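Local coordinates for protein terminal oxygenase component of carbazole 1,9a-dioxygenase (Sphingomonas, PDB 3GKQ) that probably adds dioxygen to carbazole at the 1 and 9a positions, using a Rieske [2Fe-2S] cluster and a mononuclear non-heme iron as terminal oxygenase of the enzyme system, at residues L205-G210 with D230-H235; D211-T216 with S359-I364; G63-I68 with V129-G134; A44-V49 with L57-D62. One frame throughout, in Å; residues are numbered along the deposited sequence.

Contact 1: L205-G210 with D230-H235; sequences LGFAPG and DLLGEH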
loop_
_atom_site.group_PDB
_atom_site.type_symbol
_atom_site.label_atom_id
_atom_site.label_comp_id
_atom_site.label_asym_id
_atom_site.label_seq_id
_atom_site.Cartn_x
_atom_site.Cartn_y
_atom_site.Cartn_z
ATOM N N LEU A 205 -1.378 -24.872 -32.042
ATOM C CA LEU A 205 -2.082 -23.739 -31.455
ATOM C C LEU A 205 -2.894 -24.264 -30.273
ATOM O O LEU A 205 -2.950 -23.633 -29.219
ATOM C CB LEU A 205 -3.032 -23.102 -32.476
ATOM C CG LEU A 205 -2.416 -22.371 -33.673
ATOM C CD1 LEU A 205 -3.516 -21.968 -34.638
ATOM C CD2 LEU A 205 -1.643 -21.152 -33.201
ATOM N N GLY A 206 -3.510 -25.430 -30.469
ATOM C CA GLY A 206 -4.328 -26.047 -29.437
ATOM C C GLY A 206 -4.652 -27.507 -29.720
ATOM O O GLY A 206 -3.856 -28.204 -30.350
ATOM N N PHE A 207 -5.826 -27.962 -29.273
ATOM C CA PHE A 207 -6.247 -29.357 -29.447
ATOM C C PHE A 207 -7.767 -29.537 -29.533
ATOM O O PHE A 207 -8.523 -28.768 -28.952
ATOM C CB PHE A 207 -5.748 -30.191 -28.268
ATOM C CG PHE A 207 -4.264 -30.113 -28.044
ATOM C CD1 PHE A 207 -3.386 -30.880 -28.805
ATOM C CD2 PHE A 207 -3.743 -29.289 -27.054
ATOM C CE1 PHE A 207 -2.003 -30.832 -28.577
ATOM C CE2 PHE A 207 -2.368 -29.232 -26.819
ATOM C CZ PHE A 207 -1.495 -30.005 -27.580
ATOM N N ALA A 208 -8.205 -30.563 -30.263
ATOM C CA ALA A 208 -9.632 -30.884 -30.393
ATOM C C ALA A 208 -9.810 -32.232 -29.680
ATOM O O ALA A 208 -9.823 -33.285 -30.318
ATOM C CB ALA A 208 -10.022 -31.001 -31.866
ATOM N N PRO A 209 -9.946 -32.205 -28.340
ATOM C CA PRO A 209 -10.113 -33.364 -27.452
ATOM C C PRO A 209 -11.162 -34.416 -27.811
ATOM O O PRO A 209 -12.171 -34.130 -28.466
ATOM C CB PRO A 209 -10.403 -32.717 -26.095
ATOM C CG PRO A 209 -9.656 -31.422 -26.171
ATOM C CD PRO A 209 -10.008 -30.953 -27.561
ATOM N N GLY A 210 -10.908 -35.641 -27.356
ATOM C CA GLY A 210 -11.835 -36.728 -27.596
ATOM C C GLY A 210 -12.732 -36.883 -26.381
ATOM O O GLY A 210 -13.128 -35.889 -25.762
ATOM N N ASP A 230 -1.858 -35.804 -18.067
ATOM C CA ASP A 230 -2.642 -35.141 -19.090
ATOM C C ASP A 230 -2.582 -35.997 -20.348
ATOM O O ASP A 230 -1.533 -36.124 -20.982
ATOM C CB ASP A 230 -2.086 -33.742 -19.343
ATOM C CG ASP A 230 -2.684 -33.090 -20.562
ATOM O OD1 ASP A 230 -3.848 -33.394 -20.904
ATOM O OD2 ASP A 230 -1.986 -32.253 -21.174
ATOM N N LEU A 231 -3.723 -36.596 -20.682
ATOM C CA LEU A 231 -3.842 -37.477 -21.837
ATOM C C LEU A 231 -4.603 -36.858 -23.017
ATOM O O LEU A 231 -5.224 -37.579 -23.800
ATOM C CB LEU A 231 -4.543 -38.774 -21.417
ATOM C CG LEU A 231 -3.961 -39.578 -20.246
ATOM C CD1 LEU A 231 -4.868 -40.776 -19.976
ATOM C CD2 LEU A 231 -2.537 -40.047 -20.561
ATOM N N LEU A 232 -4.565 -35.535 -23.143
ATOM C CA LEU A 232 -5.259 -34.863 -24.238
ATOM C C LEU A 232 -4.468 -35.119 -25.525
ATOM O O LEU A 232 -5.044 -35.305 -26.601
ATOM C CB LEU A 232 -5.338 -33.356 -23.969
ATOM C CG LEU A 232 -6.417 -32.509 -24.667
ATOM C CD1 LEU A 232 -6.148 -31.038 -24.398
ATOM C CD2 LEU A 232 -6.425 -32.756 -26.157
ATOM N N GLY A 233 -3.143 -35.128 -25.398
ATOM C CA GLY A 233 -2.279 -35.364 -26.543
ATOM C C GLY A 233 -2.648 -36.636 -27.280
ATOM O O GLY A 233 -3.221 -36.598 -28.370
ATOM N N GLU A 234 -2.330 -37.767 -26.661
ATOM C CA GLU A 234 -2.599 -39.080 -27.227
ATOM C C GLU A 234 -4.095 -39.330 -27.427
ATOM O O GLU A 234 -4.499 -40.442 -27.764
ATOM C CB GLU A 234 -2.002 -40.154 -26.307
ATOM C CG GLU A 234 -2.063 -41.583 -26.840
ATOM C CD GLU A 234 -1.497 -42.596 -25.856
ATOM O OE1 GLU A 234 -0.286 -42.518 -25.547
ATOM O OE2 GLU A 234 -2.264 -43.469 -25.386
ATOM N N HIS A 235 -4.920 -38.307 -27.225
ATOM C CA HIS A 235 -6.363 -38.473 -27.386
ATOM C C HIS A 235 -7.062 -37.249 -27.971
ATOM O O HIS A 235 -8.066 -36.769 -27.429
ATOM C CB HIS A 235 -6.996 -38.837 -26.038
ATOM C CG HIS A 235 -6.421 -40.075 -25.419
ATOM N ND1 HIS A 235 -5.089 -40.184 -25.075
ATOM C CD2 HIS A 235 -6.991 -41.261 -25.102
ATOM C CE1 HIS A 235 -4.864 -41.386 -24.573
ATOM N NE2 HIS A 235 -6.000 -42.059 -24.578
#

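Contact 2: D211-T216 with S359-I364; sequences DPEQLT and SDRAII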
loop_
_atom_site.group_PDB
_atom_site.type_symbol
_atom_site.label_atom_id
_atom_site.label_comp_id
_atom_site.label_asym_id
_atom_site.label_seq_id
_atom_site.Cartn_x
_atom_site.Cartn_y
_atom_site.Cartn_z
ATOM N N ASP A 211 -13.050 -38.125 -26.034
ATOM C CA ASP A 211 -13.899 -38.405 -24.881
ATOM C C ASP A 211 -13.304 -37.782 -23.620
ATOM O O ASP A 211 -12.154 -38.048 -23.267
ATOM C CB ASP A 211 -14.027 -39.915 -24.679
ATOM C CG ASP A 211 -12.680 -40.586 -24.474
ATOM O OD1 ASP A 211 -11.879 -40.636 -25.436
ATOM O OD2 ASP A 211 -12.419 -41.058 -23.346
ATOM N N PRO A 212 -14.087 -36.949 -22.917
ATOM C CA PRO A 212 -13.598 -36.307 -21.692
ATOM C C PRO A 212 -13.088 -37.309 -20.655
ATOM O O PRO A 212 -12.286 -36.962 -19.783
ATOM C CB PRO A 212 -14.819 -35.526 -21.201
ATOM C CG PRO A 212 -15.982 -36.319 -21.746
ATOM C CD PRO A 212 -15.512 -36.645 -23.139
ATOM N N GLU A 213 -13.532 -38.557 -20.774
ATOM C CA GLU A 213 -13.142 -39.601 -19.833
ATOM C C GLU A 213 -11.755 -40.222 -20.027
ATOM O O GLU A 213 -11.235 -40.844 -19.096
ATOM C CB GLU A 213 -14.205 -40.704 -19.814
ATOM C CG GLU A 213 -15.616 -40.196 -19.523
ATOM C CD GLU A 213 -15.690 -39.329 -18.272
ATOM O OE1 GLU A 213 -15.281 -39.806 -17.188
ATOM O OE2 GLU A 213 -16.161 -38.172 -18.372
ATOM N N GLN A 214 -11.150 -40.080 -21.207
ATOM C CA GLN A 214 -9.810 -40.644 -21.401
ATOM C C GLN A 214 -8.784 -39.542 -21.618
ATOM O O GLN A 214 -7.679 -39.796 -22.112
ATOM C CB GLN A 214 -9.764 -41.620 -22.586
ATOM C CG GLN A 214 -8.627 -42.664 -22.470
ATOM C CD GLN A 214 -8.618 -43.678 -23.615
ATOM O OE1 GLN A 214 -9.677 -44.068 -24.118
ATOM N NE2 GLN A 214 -7.424 -44.120 -24.020
ATOM N N LEU A 215 -9.155 -38.320 -21.243
ATOM C CA LEU A 215 -8.268 -37.168 -21.389
ATOM C C LEU A 215 -7.273 -37.114 -20.237
ATOM O O LEU A 215 -6.251 -36.438 -20.317
ATOM C CB LEU A 215 -9.076 -35.861 -21.423
ATOM C CG LEU A 215 -10.068 -35.650 -22.572
ATOM C CD1 LEU A 215 -10.714 -34.278 -22.437
ATOM C CD2 LEU A 215 -9.346 -35.771 -23.912
ATOM N N THR A 216 -7.575 -37.829 -19.161
ATOM C CA THR A 216 -6.693 -37.839 -18.008
ATOM C C THR A 216 -6.656 -39.200 -17.338
ATOM O O THR A 216 -7.508 -40.056 -17.583
ATOM C CB THR A 216 -7.139 -36.807 -16.939
ATOM O OG1 THR A 216 -8.397 -37.210 -16.380
ATOM C CG2 THR A 216 -7.282 -35.420 -17.547
ATOM N N SER A 359 -10.661 -28.674 -22.746
ATOM C CA SER A 359 -9.294 -28.942 -22.309
ATOM C C SER A 359 -9.050 -28.677 -20.826
ATOM O O SER A 359 -7.985 -29.002 -20.301
ATOM C CB SER A 359 -8.299 -28.141 -23.153
ATOM O OG SER A 359 -8.659 -26.777 -23.219
ATOM N N ASP A 360 -10.035 -28.093 -20.149
ATOM C CA ASP A 360 -9.888 -27.806 -18.729
ATOM C C ASP A 360 -10.226 -28.998 -17.847
ATOM O O ASP A 360 -10.125 -28.915 -16.624
ATOM C CB ASP A 360 -10.741 -26.600 -18.338
ATOM C CG ASP A 360 -10.221 -25.311 -18.941
ATOM O OD1 ASP A 360 -8.993 -25.075 -18.852
ATOM O OD2 ASP A 360 -11.028 -24.540 -19.496
ATOM N N ARG A 361 -10.617 -30.109 -18.465
ATOM C CA ARG A 361 -10.942 -31.314 -17.708
ATOM C C ARG A 361 -9.726 -31.737 -16.882
ATOM O O ARG A 361 -9.863 -32.236 -15.767
ATOM C CB ARG A 361 -11.340 -32.448 -18.662
ATOM C CG ARG A 361 -11.532 -33.817 -17.994
ATOM C CD ARG A 361 -12.618 -33.790 -16.923
ATOM N NE ARG A 361 -12.812 -35.104 -16.311
ATOM C CZ ARG A 361 -13.494 -36.103 -16.867
ATOM N NH1 ARG A 361 -14.061 -35.947 -18.060
ATOM N NH2 ARG A 361 -13.604 -37.266 -16.234
ATOM N N ALA A 362 -8.536 -31.525 -17.433
ATOM C CA ALA A 362 -7.302 -31.892 -16.745
ATOM C C ALA A 362 -7.088 -31.107 -15.444
ATOM O O ALA A 362 -6.801 -31.696 -14.402
ATOM C CB ALA A 362 -6.108 -31.694 -17.678
ATOM N N ILE A 363 -7.224 -29.784 -15.502
ATOM C CA ILE A 363 -7.028 -28.964 -14.311
ATOM C C ILE A 363 -8.077 -29.315 -13.257
ATOM O O ILE A 363 -7.791 -29.322 -12.058
ATOM C CB ILE A 363 -7.102 -27.444 -14.632
ATOM C CG1 ILE A 363 -6.581 -26.635 -13.443
ATOM C CG2 ILE A 363 -8.528 -27.028 -14.912
ATOM C CD1 ILE A 363 -5.135 -26.949 -13.078
ATOM N N ILE A 364 -9.289 -29.614 -13.707
ATOM C CA ILE A 364 -10.359 -29.984 -12.796
ATOM C C ILE A 364 -9.989 -31.271 -12.059
ATOM O O ILE A 364 -10.248 -31.404 -10.863
ATOM C CB ILE A 364 -11.690 -30.173 -13.556
ATOM C CG1 ILE A 364 -12.175 -28.818 -14.076
ATOM C CG2 ILE A 364 -12.743 -30.782 -12.639
ATOM C CD1 ILE A 364 -13.373 -28.910 -14.998
#

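Contact 3: G63-I68 with V129-G134; sequences GVVHAI and VREEKG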
loop_
_atom_site.group_PDB
_atom_site.type_symbol
_atom_site.label_atom_id
_atom_site.label_comp_id
_atom_site.label_asym_id
_atom_site.label_seq_id
_atom_site.Cartn_x
_atom_site.Cartn_y
_atom_site.Cartn_z
ATOM N N GLY A 63 29.088 -29.339 6.217
ATOM C CA GLY A 63 28.443 -29.903 5.046
ATOM C C GLY A 63 26.971 -30.257 5.168
ATOM O O GLY A 63 26.342 -30.592 4.167
ATOM N N VAL A 64 26.412 -30.182 6.374
ATOM C CA VAL A 64 25.005 -30.527 6.577
ATOM C C VAL A 64 24.095 -29.303 6.711
ATOM O O VAL A 64 24.359 -28.406 7.514
ATOM C CB VAL A 64 24.832 -31.411 7.830
ATOM C CG1 VAL A 64 23.368 -31.796 8.002
ATOM C CG2 VAL A 64 25.692 -32.661 7.704
ATOM N N VAL A 65 23.019 -29.281 5.924
ATOM C CA VAL A 65 22.074 -28.166 5.950
ATOM C C VAL A 65 21.084 -28.281 7.100
ATOM O O VAL A 65 20.474 -29.327 7.307
ATOM C CB VAL A 65 21.260 -28.068 4.627
ATOM C CG1 VAL A 65 20.306 -26.869 4.684
ATOM C CG2 VAL A 65 22.198 -27.932 3.442
ATOM N N HIS A 66 20.941 -27.196 7.853
ATOM C CA HIS A 66 20.004 -27.156 8.968
ATOM C C HIS A 66 19.029 -26.008 8.728
ATOM O O HIS A 66 19.359 -25.038 8.043
ATOM C CB HIS A 66 20.745 -26.951 10.290
ATOM C CG HIS A 66 21.626 -28.102 10.667
ATOM N ND1 HIS A 66 21.127 -29.351 10.969
ATOM C CD2 HIS A 66 22.973 -28.198 10.765
ATOM C CE1 HIS A 66 22.129 -30.169 11.238
ATOM N NE2 HIS A 66 23.260 -29.496 11.121
ATOM N N ALA A 67 17.830 -26.129 9.288
ATOM C CA ALA A 67 16.800 -25.110 9.124
ATOM C C ALA A 67 16.058 -24.868 10.437
ATOM O O ALA A 67 15.562 -25.803 11.059
ATOM C CB ALA A 67 15.820 -25.545 8.039
ATOM N N ILE A 68 15.989 -23.605 10.846
ATOM C CA ILE A 68 15.317 -23.218 12.078
ATOM C C ILE A 68 14.384 -22.036 11.814
ATOM O O ILE A 68 14.545 -21.312 10.828
ATOM C CB ILE A 68 16.335 -22.769 13.161
ATOM C CG1 ILE A 68 17.154 -21.585 12.629
ATOM C CG2 ILE A 68 17.249 -23.937 13.554
ATOM C CD1 ILE A 68 18.127 -20.974 13.635
ATOM N N VAL A 129 15.123 -31.521 6.835
ATOM C CA VAL A 129 15.768 -31.147 5.587
ATOM C C VAL A 129 16.201 -32.358 4.772
ATOM O O VAL A 129 16.584 -33.388 5.325
ATOM C CB VAL A 129 17.026 -30.290 5.851
ATOM C CG1 VAL A 129 17.664 -29.884 4.530
ATOM C CG2 VAL A 129 16.662 -29.063 6.674
ATOM N N ARG A 130 16.120 -32.220 3.452
ATOM C CA ARG A 130 16.542 -33.251 2.512
ATOM C C ARG A 130 17.220 -32.482 1.393
ATOM O O ARG A 130 16.712 -31.457 0.941
ATOM C CB ARG A 130 15.354 -34.030 1.940
ATOM C CG ARG A 130 14.769 -35.105 2.858
ATOM C CD ARG A 130 15.763 -36.230 3.136
ATOM N NE ARG A 130 16.172 -36.935 1.919
ATOM C CZ ARG A 130 15.453 -37.873 1.305
ATOM N NH1 ARG A 130 14.269 -38.238 1.789
ATOM N NH2 ARG A 130 15.919 -38.449 0.204
ATOM N N GLU A 131 18.374 -32.959 0.952
ATOM C CA GLU A 131 19.090 -32.287 -0.117
ATOM C C GLU A 131 19.338 -33.290 -1.231
ATOM O O GLU A 131 20.096 -34.244 -1.066
ATOM C CB GLU A 131 20.399 -31.717 0.426
ATOM C CG GLU A 131 21.230 -30.951 -0.574
ATOM C CD GLU A 131 22.284 -30.106 0.108
ATOM O OE1 GLU A 131 22.707 -30.483 1.219
ATOM O OE2 GLU A 131 22.693 -29.076 -0.463
ATOM N N GLU A 132 18.673 -33.079 -2.360
ATOM C CA GLU A 132 18.800 -33.974 -3.503
ATOM C C GLU A 132 18.752 -33.187 -4.800
ATOM O O GLU A 132 18.121 -32.129 -4.878
ATOM C CB GLU A 132 17.653 -34.989 -3.526
ATOM C CG GLU A 132 17.441 -35.787 -2.246
ATOM C CD GLU A 132 18.586 -36.728 -1.942
ATOM O OE1 GLU A 132 19.123 -37.337 -2.891
ATOM O OE2 GLU A 132 18.940 -36.869 -0.753
ATOM N N LYS A 133 19.419 -33.719 -5.819
ATOM C CA LYS A 133 19.438 -33.105 -7.138
ATOM C C LYS A 133 19.755 -31.618 -7.139
ATOM O O LYS A 133 19.185 -30.861 -7.922
ATOM C CB LYS A 133 18.093 -33.340 -7.826
ATOM C CG LYS A 133 17.737 -34.804 -7.980
ATOM C CD LYS A 133 18.818 -35.537 -8.767
ATOM C CE LYS A 133 18.521 -37.022 -8.881
ATOM N NZ LYS A 133 19.603 -37.728 -9.623
ATOM N N GLY A 134 20.662 -31.206 -6.259
ATOM C CA GLY A 134 21.051 -29.809 -6.195
ATOM C C GLY A 134 20.027 -28.887 -5.557
ATOM O O GLY A 134 20.120 -27.669 -5.692
HETATM O O HOH W 1 22.416 -31.264 3.720
#

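Contact 4: A44-V49 with L57-D62; sequences ASPVPV and LLNRVD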
loop_
_atom_site.group_PDB
_atom_site.type_symbol
_atom_site.label_atom_id
_atom_site.label_comp_id
_atom_site.label_asym_id
_atom_site.label_seq_id
_atom_site.Cartn_x
_atom_site.Cartn_y
_atom_site.Cartn_z
ATOM N N ALA A 44 28.679 -22.361 6.744
ATOM C CA ALA A 44 28.719 -21.219 7.653
ATOM C C ALA A 44 28.274 -19.900 7.030
ATOM O O ALA A 44 28.848 -18.848 7.320
ATOM C CB ALA A 44 30.129 -21.069 8.233
ATOM N N SER A 45 27.254 -19.947 6.181
ATOM C CA SER A 45 26.746 -18.729 5.550
ATOM C C SER A 45 25.211 -18.749 5.571
ATOM O O SER A 45 24.572 -19.041 4.560
ATOM C CB SER A 45 27.259 -18.632 4.109
ATOM O OG SER A 45 27.007 -17.348 3.560
ATOM N N PRO A 46 24.604 -18.444 6.737
ATOM C CA PRO A 46 23.148 -18.420 6.937
ATOM C C PRO A 46 22.357 -17.673 5.863
ATOM O O PRO A 46 22.714 -16.561 5.474
ATOM C CB PRO A 46 23.003 -17.784 8.318
ATOM C CG PRO A 46 24.227 -18.289 9.031
ATOM C CD PRO A 46 25.302 -18.081 7.985
ATOM N N VAL A 47 21.278 -18.298 5.398
ATOM C CA VAL A 47 20.424 -17.723 4.363
ATOM C C VAL A 47 18.943 -17.777 4.757
ATOM O O VAL A 47 18.403 -18.848 5.016
ATOM C CB VAL A 47 20.583 -18.491 3.028
ATOM C CG1 VAL A 47 19.643 -17.921 1.984
ATOM C CG2 VAL A 47 22.019 -18.408 2.544
ATOM N N PRO A 48 18.271 -16.619 4.811
ATOM C CA PRO A 48 16.851 -16.637 5.177
ATOM C C PRO A 48 15.954 -16.936 3.974
ATOM O O PRO A 48 16.265 -16.557 2.848
ATOM C CB PRO A 48 16.623 -15.232 5.720
ATOM C CG PRO A 48 17.535 -14.407 4.860
ATOM C CD PRO A 48 18.799 -15.242 4.825
ATOM N N VAL A 49 14.854 -17.638 4.218
ATOM C CA VAL A 49 13.892 -17.951 3.168
ATOM C C VAL A 49 12.500 -17.911 3.788
ATOM O O VAL A 49 12.353 -17.909 5.015
ATOM C CB VAL A 49 14.098 -19.372 2.565
ATOM C CG1 VAL A 49 15.453 -19.474 1.869
ATOM C CG2 VAL A 49 13.974 -20.418 3.658
ATOM N N LEU A 57 15.405 -19.904 8.618
ATOM C CA LEU A 57 16.809 -19.539 8.453
ATOM C C LEU A 57 17.603 -20.815 8.184
ATOM O O LEU A 57 17.558 -21.764 8.972
ATOM C CB LEU A 57 17.358 -18.863 9.713
ATOM C CG LEU A 57 18.242 -17.618 9.537
ATOM C CD1 LEU A 57 19.119 -17.472 10.773
ATOM C CD2 LEU A 57 19.107 -17.705 8.284
ATOM N N LEU A 58 18.324 -20.833 7.071
ATOM C CA LEU A 58 19.118 -21.998 6.695
ATOM C C LEU A 58 20.610 -21.764 6.917
ATOM O O LEU A 58 21.085 -20.633 6.889
ATOM C CB LEU A 58 18.903 -22.324 5.215
ATOM C CG LEU A 58 17.481 -22.435 4.662
ATOM C CD1 LEU A 58 17.552 -22.607 3.148
ATOM C CD2 LEU A 58 16.759 -23.598 5.310
ATOM N N ASN A 59 21.345 -22.847 7.137
ATOM C CA ASN A 59 22.787 -22.767 7.308
ATOM C C ASN A 59 23.384 -24.142 7.081
ATOM O O ASN A 59 22.732 -25.163 7.317
ATOM C CB ASN A 59 23.167 -22.256 8.700
ATOM C CG ASN A 59 24.655 -21.936 8.814
ATOM O OD1 ASN A 59 25.295 -21.548 7.831
ATOM N ND2 ASN A 59 25.205 -22.081 10.015
ATOM N N ARG A 60 24.618 -24.159 6.597
ATOM C CA ARG A 60 25.319 -25.404 6.342
ATOM C C ARG A 60 26.477 -25.504 7.329
ATOM O O ARG A 60 27.376 -24.661 7.339
ATOM C CB ARG A 60 25.823 -25.421 4.899
ATOM C CG ARG A 60 26.694 -26.603 4.540
ATOM C CD ARG A 60 26.802 -26.729 3.032
ATOM N NE ARG A 60 26.094 -27.917 2.584
ATOM C CZ ARG A 60 25.180 -27.941 1.622
ATOM N NH1 ARG A 60 24.837 -26.833 0.977
ATOM N NH2 ARG A 60 24.608 -29.088 1.309
ATOM N N VAL A 61 26.424 -26.524 8.180
ATOM C CA VAL A 61 27.451 -26.746 9.192
ATOM C C VAL A 61 28.067 -28.120 8.964
ATOM O O VAL A 61 27.379 -29.142 9.040
ATOM C CB VAL A 61 26.849 -26.686 10.609
ATOM C CG1 VAL A 61 27.951 -26.837 11.650
ATOM C CG2 VAL A 61 26.110 -25.371 10.799
ATOM N N ASP A 62 29.370 -28.135 8.695
ATOM C CA ASP A 62 30.080 -29.375 8.419
ATOM C C ASP A 62 29.383 -30.095 7.271
ATOM O O ASP A 62 29.104 -31.290 7.346
ATOM C CB ASP A 62 30.124 -30.277 9.659
ATOM C CG ASP A 62 30.947 -29.675 10.787
ATOM O OD1 ASP A 62 31.976 -29.027 10.489
ATOM O OD2 ASP A 62 30.574 -29.856 11.968
#

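Contact 1: L205-G210 with D230-H235
A chi1 of -158° turns the Leu232 side chain away from its own N, toward Phe207 and Pro209, while Phe207, its CG anti to the carbonyl carbon (chi1 -56°), offers CB and, obliquely, the near ring carbons CG and CD2. The CD2 methyl of Leu232 lies 3.4 Å from Phe207 CB and 3.5 Å from Pro209 CG, the latter a tight carbon pair. CD1 of Leu232 adds a wider contact, 3.9 Å from Pro209 CG, so both methyls are shared between Phe207 and Pro209, CD2 lying nearer to each.

The polar link is slight. Gly210 N donates to His235 O over 3.1 Å, but the N-H...O angle of 132° makes this a weak bond. Within 230-235, Asp230 OD1 accepts from Leu232 N at 3.2 Å, an Asx turn; the donor stands above the carboxylate plane.

The loop after Asp230, the last residue of strand 227-230 in the large catalytic-domain sheet, leads to strand 236-244. That strand pairs with strand 206-209, outermost of its sheet within this chain, whose Phe207 backbone bonds to a neighbouring subunit. Phe207 also packs on Ser236 and Pro238 of strand 236-244, and Ala208 and Pro209 touch Asn113 of the neighbouring subunit.

Contact 2: D211-T216 with S359-I364
Helix 361-373, near the C-terminal end of the catalytic domain, meets the loop 211-216 through Arg361 in its first turn, which grips Glu213 in a two-pronged salt bridge. The guanidinium comes end-on: NH2 of Arg361 reaches Glu213 OE1 at 3.2 Å and NH1 reaches OE2 at 3.1 Å, one nitrogen to each oxygen. The NH2 bond is nearly straight, at 169°, and its acceptor lies in the guanidinium plane, whereas OE2 is tilted from that plane. The two flat groups are not coplanar, their planes standing 43° apart, and both donors meet the carboxylate from above its plane. Arg361 leaves the helix toward the loop, and a bend at chi2 (60°) accompanies its reach to Glu213. The glutamate is bent at chi2 as well, which brings its carboxylate back to the helix although its CB points away.

Pro212 O sits over one face of the guanidinium, 3.3 Å from Arg361 CZ, while Pro212 CB lies at the edge. In this part of the ring-hydroxylase domain the loop leads from strand 206-209 into strand 216-219, an outermost strand of the large antiparallel sheet within this chain, and the helix packs beside that entry. Glu365, one turn further along the helix, holds Arg361 NE in a second salt bridge. Exchanging Arg361 for an alanine removes the guanidinium and is likely to leave Glu213 and Glu365 without their shared positive partner. At the end of the loop, Thr216 CG2 rests on the helix backbone, 3.6 Å from Ala362 CA. Leu215 CD1 adds a looser contact, 4.2 Å from Arg361 CB.

Contact 3: G63-I68 with V129-G134
Val65 and Val129 cross at about a right angle, each with CG1 anti to its backbone N, and their CG1 methyls meet at 4.0 Å. The second methyl of Val129, CG2, lies toward the next inward-facing residue of the other strand, 3.9 Å from Ala67 CB. Val129 is therefore divided between two neighbours, and its CB also lies 3.9 Å from Val65 O. The second methyl of Val65, CG2, meets the end of Glu131. The glutamate leaves its strand with CG anti to the backbone N (chi1 -178°) and stays extended beyond CG, so that it runs across the valine, again nearly at a right angle, and sets OE1 3.4 Å from Val65 CG2.

No direct hydrogen bond joins the segments, and the strand axes stay 7.5 Å apart at closest approach, their directions 141° from each other. Side chains of two outermost strands thus pack together: strand 64-69, in the Rieske domain, and strand 129-132, each at the margin of a three-stranded antiparallel sheet. Just before the second segment the backbones do meet, where Ala67 bonds to Tyr127. Val136 and Leu138 of strand 135-140 continue the apolar layer against Val65, Ala67 and Val129.

A water bridges the polar end of the contact, accepting from Val65 N at 3.0 Å and donating to Glu131 OE1 at 2.6 Å. OE1 also forms a salt bridge with Arg60, and OE2 is hydrogen-bonded to Ser38 OG. With both oxygens engaged, the carboxylate is held in position beside a valine methyl, and its charge is probably offset at least in part by Arg60.

Contact 4: A44-V49 with L57-D62
The Pro46 ring runs alongside the Asn59 amide, both directed to one side, with Pro46 CG 3.7 Å from the amide carbon CG of Asn59. This is the close-packed part. Pro46 CA comes within 3.0 Å of Leu58 O in a CA-H...O contact, and Leu57 turns CD2 over the Val47 carbonyl carbon at 3.5 Å.

Strands 47-51 and 54-61 form a beta hairpin of the Rieske domain. Val47 and Leu58 form an antiparallel hydrogen-bonded pair, with Val47 N to Leu58 O at 2.8 Å and Leu58 N to Val47 O at 2.9 Å; Pro48 and Leu57 follow as a non-hydrogen-bonded pair. With its CG anti to the backbone N (chi1 -170°), Asn59 puts OD1 3.0 Å from Ser45 N. Replacing Asn59 with an alanine would take away the amide and would probably open a gap beside the Pro46 ring.

Contacts are wider where Val49 crosses Leu58 at about a right angle, its CG1 4.0 Å from Leu58 CD1. On the solvent side, Ala44, although exposed, is tied by a short bond, N to Arg60 O at 2.7 Å; its side chain adds little. Pro48, also exposed, reaches Leu57 more loosely than Pro46 does.

The four contacts form two pairs on opposite sides of the chain's centre. Along the sequence, contact 4 closes first, contact 3 follows, and contacts 1 and 2 come last with their segments alternating. Contacts 3 and 4 have centres 9 Å apart and share the sheet in which strands 54-61 and 64-69 are neighbours, with a probable hydrogen bond from Leu57 N to Ile68 O. Contacts 1 and 2, also with centres 9 Å apart, lie in the ring-hydroxylase domain, where a probable backbone hydrogen bond from Leu231 N to Leu215 O connects them. The centres of contacts 1 and 4 are 45 Å apart. One pair thus belongs to the Rieske-domain region and the other to the domain that holds the mononuclear iron, without touching each other.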